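Local coordinates for protein predicted ATPase involved in replication control, Cdc46/Mcm family (Methanopyrus kandleri AV19, PDB 3F8T) that is a homolog of the MCM replicative helicases and may bind ATP and single-stranded DNA in replication, though its own helicase activity is uncertain, at residues Glu109-Arg112 with Leu118-Ile121; His241-Gly246 with Ala359-Asp364. The protein carries 2 engineered substitutions. One frame throughout, in Å; residues are numbered along the deposited sequence.

Interaction 1: residues Glu109-Arg112 with Leu118-Ile121; sequences ERIR and LISI
Three isoleucines, Ile111, Ile119 and Ile121, adopt the same first torsion (chi1 70°, 73° and 61°), which sets CG1 between the backbone N and the carbonyl carbon and places CG2 opposite that carbonyl carbon. In Ile111 this leaves CG2 beside the backbone N, on the side that faces strand 118-130, where it meets two groups. Ile119 reaches it with the end of its longer branch, its CD1 lying 3.7 Å from Ile111 CG2, and the two side chains cross at about a right angle. Ile121 uses its short branch instead: its CG2 methyl stands 3.7 Å from Ile111 CG2, the side chains meeting at a slant. Ile119 and Ile121, two residues apart on the strand, thus offer one methyl each to a single methyl from the loop.

The loop thereby packs its isoleucine against the apolar interior of the OB fold, to which Val146 of strand 145-149 and Leu172 of strand 171-174 add. The backbone N of Ile111 is hydrogen-bonded to Glu144 OE2, which satisfies that polar group. No hydrogen bond joins 109-112 to 118-121; what passes directly between them is dispersion and the exclusion of water, next to the backbone bond of Ser120 to Val108.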
# COMPACT_ATOMS: atom_id res chain seq x y z
N GLU A 109 -4.78 5.43 17.94
CA GLU A 109 -3.38 5.06 17.82
C GLU A 109 -2.88 4.20 18.98
O GLU A 109 -1.87 3.50 18.83
CB GLU A 109 -2.53 6.33 17.65
CG GLU A 109 -2.84 7.08 16.37
CD GLU A 109 -1.90 8.25 16.12
OE1 GLU A 109 -0.79 8.26 16.68
OE2 GLU A 109 -2.29 9.16 15.35
N ARG A 110 -3.58 4.25 20.12
CA ARG A 110 -3.24 3.46 21.31
C ARG A 110 -4.52 2.90 21.94
O ARG A 110 -5.25 3.63 22.58
CB ARG A 110 -2.48 4.31 22.35
CG ARG A 110 -1.05 4.67 21.97
CD ARG A 110 -0.23 3.43 21.65
NE ARG A 110 0.98 3.77 20.90
CZ ARG A 110 2.18 3.93 21.45
NH1 ARG A 110 2.33 3.78 22.76
NH2 ARG A 110 3.22 4.25 20.70
N ILE A 111 -4.78 1.61 21.76
CA ILE A 111 -6.10 1.05 22.15
C ILE A 111 -6.27 0.72 23.64
O ILE A 111 -7.39 0.71 24.15
CB ILE A 111 -6.51 -0.20 21.31
CG1 ILE A 111 -5.63 -1.42 21.64
CG2 ILE A 111 -6.49 0.11 19.80
CD1 ILE A 111 -6.42 -2.74 21.68
N ARG A 112 -5.18 0.44 24.34
CA ARG A 112 -5.28 -0.05 25.73
C ARG A 112 -6.02 0.92 26.68
O ARG A 112 -6.86 0.48 27.46
CB ARG A 112 -3.89 -0.43 26.28
CG ARG A 112 -3.91 -1.26 27.55
CD ARG A 112 -2.56 -1.93 27.78
NE ARG A 112 -2.45 -2.47 29.14
CZ ARG A 112 -1.60 -3.43 29.50
NH1 ARG A 112 -0.78 -3.99 28.61
NH2 ARG A 112 -1.57 -3.84 30.76
N LEU A 118 -16.18 1.85 22.37
CA LEU A 118 -16.35 1.69 20.94
C LEU A 118 -15.34 2.58 20.23
O LEU A 118 -15.26 3.79 20.50
CB LEU A 118 -17.77 2.10 20.52
CG LEU A 118 -18.03 2.17 19.01
CD1 LEU A 118 -18.12 0.77 18.42
CD2 LEU A 118 -19.32 2.94 18.79
N ILE A 119 -14.56 1.99 19.34
CA ILE A 119 -13.52 2.71 18.62
C ILE A 119 -13.40 2.16 17.19
O ILE A 119 -13.95 1.10 16.89
CB ILE A 119 -12.12 2.59 19.32
CG1 ILE A 119 -11.52 1.19 19.14
CG2 ILE A 119 -12.22 2.98 20.82
CD1 ILE A 119 -10.02 1.12 19.34
N SER A 120 -12.68 2.89 16.34
CA SER A 120 -12.16 2.25 15.12
C SER A 120 -10.64 2.30 15.13
O SER A 120 -10.03 3.18 15.75
CB SER A 120 -12.74 2.88 13.84
OG SER A 120 -12.01 4.03 13.44
N ILE A 121 -10.03 1.29 14.50
CA ILE A 121 -8.61 1.32 14.17
C ILE A 121 -8.47 1.26 12.66
O ILE A 121 -9.37 0.80 11.96
CB ILE A 121 -7.80 0.18 14.87
CG1 ILE A 121 -8.28 -1.22 14.45
CG2 ILE A 121 -7.85 0.37 16.38
CD1 ILE A 121 -7.31 -2.36 14.84

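Interaction 2: residues His241-Gly246 with Ala359-Asp364; sequences HVLLAG and ARIDLD
Leu243, on strand 242-245 of the parallel AAA+ sheet, meets Ile361 and Leu363 with one methyl. Its CD2 lies 4.3 Å from Leu363 CD1 and 4.5 Å from Ile361 CD1, touching the end of each side chain in a loose, wholly apolar contact. The CG of Leu243 is anti to the backbone N (chi1 175°), which with chi2 at 56° leaves CD2 as the atom nearest the loop. Ala245, two residues on, turns its CB to the same face, but that CB approaches Ile361 CD1 to no nearer than 4.5 Å. Around this first shell, Ile346 of the neighbouring strand 341-346 touches Leu243, Ala245 and Leu363, while Ile361 also packs on Ile374 and Phe376 of strand 373-376. Val242 and Leu244 face the other way, against helix 219-229.

Farther out, the strand is held between 341-346 and 373-376 by backbone hydrogen bonds, and at its start His241 bonds through ND1 to Val342 N, through NE2 to Met324 O and through its backbone N to Asp372 OD2. Asp362 is the centre of an inverse gamma turn, with Ile361 and Leu363 on either side of it in sequence both directed toward the strand; Leu363 N gives a weak hydrogen bond of 3.1 Å to Ile361 O. Just beyond, Asp364 caps helix 365-368: OD1 accepts from Phe367 N, while OD2 forms a salt bridge with Arg317 NE.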
# COMPACT_ATOMS: atom_id res chain seq x y z
N HIS A 241 10.20 -1.34 -11.50
CA HIS A 241 11.20 -1.97 -10.65
C HIS A 241 12.58 -1.47 -11.04
O HIS A 241 12.93 -1.46 -12.23
CB HIS A 241 11.11 -3.49 -10.76
CG HIS A 241 9.70 -4.01 -10.58
ND1 HIS A 241 9.00 -3.85 -9.40
CD2 HIS A 241 8.87 -4.66 -11.43
CE1 HIS A 241 7.80 -4.38 -9.53
NE2 HIS A 241 7.69 -4.87 -10.75
N VAL A 242 13.33 -1.03 -10.05
CA VAL A 242 14.60 -0.31 -10.29
C VAL A 242 15.69 -0.96 -9.44
O VAL A 242 15.49 -1.22 -8.26
CB VAL A 242 14.47 1.22 -9.96
CG1 VAL A 242 15.81 1.94 -10.16
CG2 VAL A 242 13.41 1.91 -10.86
N LEU A 243 16.83 -1.23 -10.07
CA LEU A 243 18.00 -1.74 -9.36
C LEU A 243 19.06 -0.64 -9.31
O LEU A 243 19.51 -0.17 -10.35
CB LEU A 243 18.57 -2.96 -10.10
CG LEU A 243 19.89 -3.56 -9.57
CD1 LEU A 243 19.78 -3.95 -8.10
CD2 LEU A 243 20.30 -4.76 -10.43
N LEU A 244 19.44 -0.25 -8.10
CA LEU A 244 20.58 0.65 -7.88
C LEU A 244 21.85 -0.16 -7.79
O LEU A 244 21.96 -1.08 -6.97
CB LEU A 244 20.41 1.39 -6.57
CG LEU A 244 19.29 2.38 -6.30
CD1 LEU A 244 19.68 3.19 -5.07
CD2 LEU A 244 19.08 3.31 -7.50
N ALA A 245 22.84 0.18 -8.62
CA ALA A 245 24.13 -0.49 -8.54
C ALA A 245 25.21 0.51 -8.13
O ALA A 245 25.63 1.34 -8.94
CB ALA A 245 24.46 -1.14 -9.87
N GLY A 246 25.62 0.44 -6.87
CA GLY A 246 26.67 1.32 -6.35
C GLY A 246 27.23 0.82 -5.03
O GLY A 246 26.93 -0.30 -4.60
N ALA A 359 28.13 -6.15 -16.75
CA ALA A 359 28.85 -7.41 -16.62
C ALA A 359 29.38 -7.63 -15.20
O ALA A 359 29.61 -8.77 -14.80
CB ALA A 359 29.98 -7.50 -17.65
N ARG A 360 29.56 -6.55 -14.45
CA ARG A 360 30.07 -6.61 -13.08
C ARG A 360 29.01 -6.97 -12.03
O ARG A 360 29.34 -7.25 -10.88
CB ARG A 360 30.74 -5.30 -12.69
CG ARG A 360 32.03 -4.98 -13.45
CD ARG A 360 32.56 -3.60 -13.10
NE ARG A 360 31.51 -2.58 -13.12
CZ ARG A 360 31.18 -1.80 -12.09
NH1 ARG A 360 31.85 -1.88 -10.94
NH2 ARG A 360 30.19 -0.91 -12.21
N ILE A 361 27.74 -6.95 -12.44
CA ILE A 361 26.64 -7.34 -11.57
C ILE A 361 26.56 -8.87 -11.51
O ILE A 361 26.26 -9.51 -12.52
CB ILE A 361 25.29 -6.78 -12.07
CG1 ILE A 361 25.33 -5.25 -12.11
CG2 ILE A 361 24.13 -7.28 -11.21
CD1 ILE A 361 24.12 -4.62 -12.76
N ASP A 362 26.82 -9.45 -10.35
CA ASP A 362 26.66 -10.90 -10.19
C ASP A 362 25.22 -11.27 -9.82
O ASP A 362 24.85 -11.36 -8.64
CB ASP A 362 27.74 -11.53 -9.28
CG ASP A 362 27.40 -11.44 -7.79
OD1 ASP A 362 27.20 -10.32 -7.28
OD2 ASP A 362 27.34 -12.51 -7.14
N LEU A 363 24.40 -11.42 -10.86
CA LEU A 363 23.02 -11.86 -10.78
C LEU A 363 22.74 -12.47 -12.12
O LEU A 363 23.26 -11.99 -13.14
CB LEU A 363 22.07 -10.68 -10.59
CG LEU A 363 21.72 -10.08 -9.24
CD1 LEU A 363 20.77 -8.90 -9.47
CD2 LEU A 363 21.09 -11.09 -8.29
N ASP A 364 21.92 -13.51 -12.16
CA ASP A 364 21.65 -14.17 -13.43
C ASP A 364 20.89 -13.27 -14.39
O ASP A 364 20.13 -12.39 -13.97
CB ASP A 364 20.95 -15.52 -13.24
CG ASP A 364 19.62 -15.38 -12.57
OD1 ASP A 364 18.60 -15.50 -13.27
OD2 ASP A 364 19.60 -15.13 -11.35

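How the interactions relate
Interactions 1 and 2 belong to separate modules of the chain, the OB-fold region and the P-loop ATPase region, and lie on opposite sides of its centre. Their centres are 44 Å apart and their nearest atoms about 28 Å, so neither touches the other, and interaction 1 is complete in sequence before interaction 2 begins. Both bring a loop against a strand through isoleucine or leucine methyls without a hydrogen bond between the segments, but 109-112 and 118-121 are near neighbours in sequence, whereas 241-246 and 359-364 are 113 residues apart at their closest ends. Strand 242-245 corresponds to the one that in P-loop NTPases leads into the phosphate-binding loop, so interaction 2 probably lies near that position.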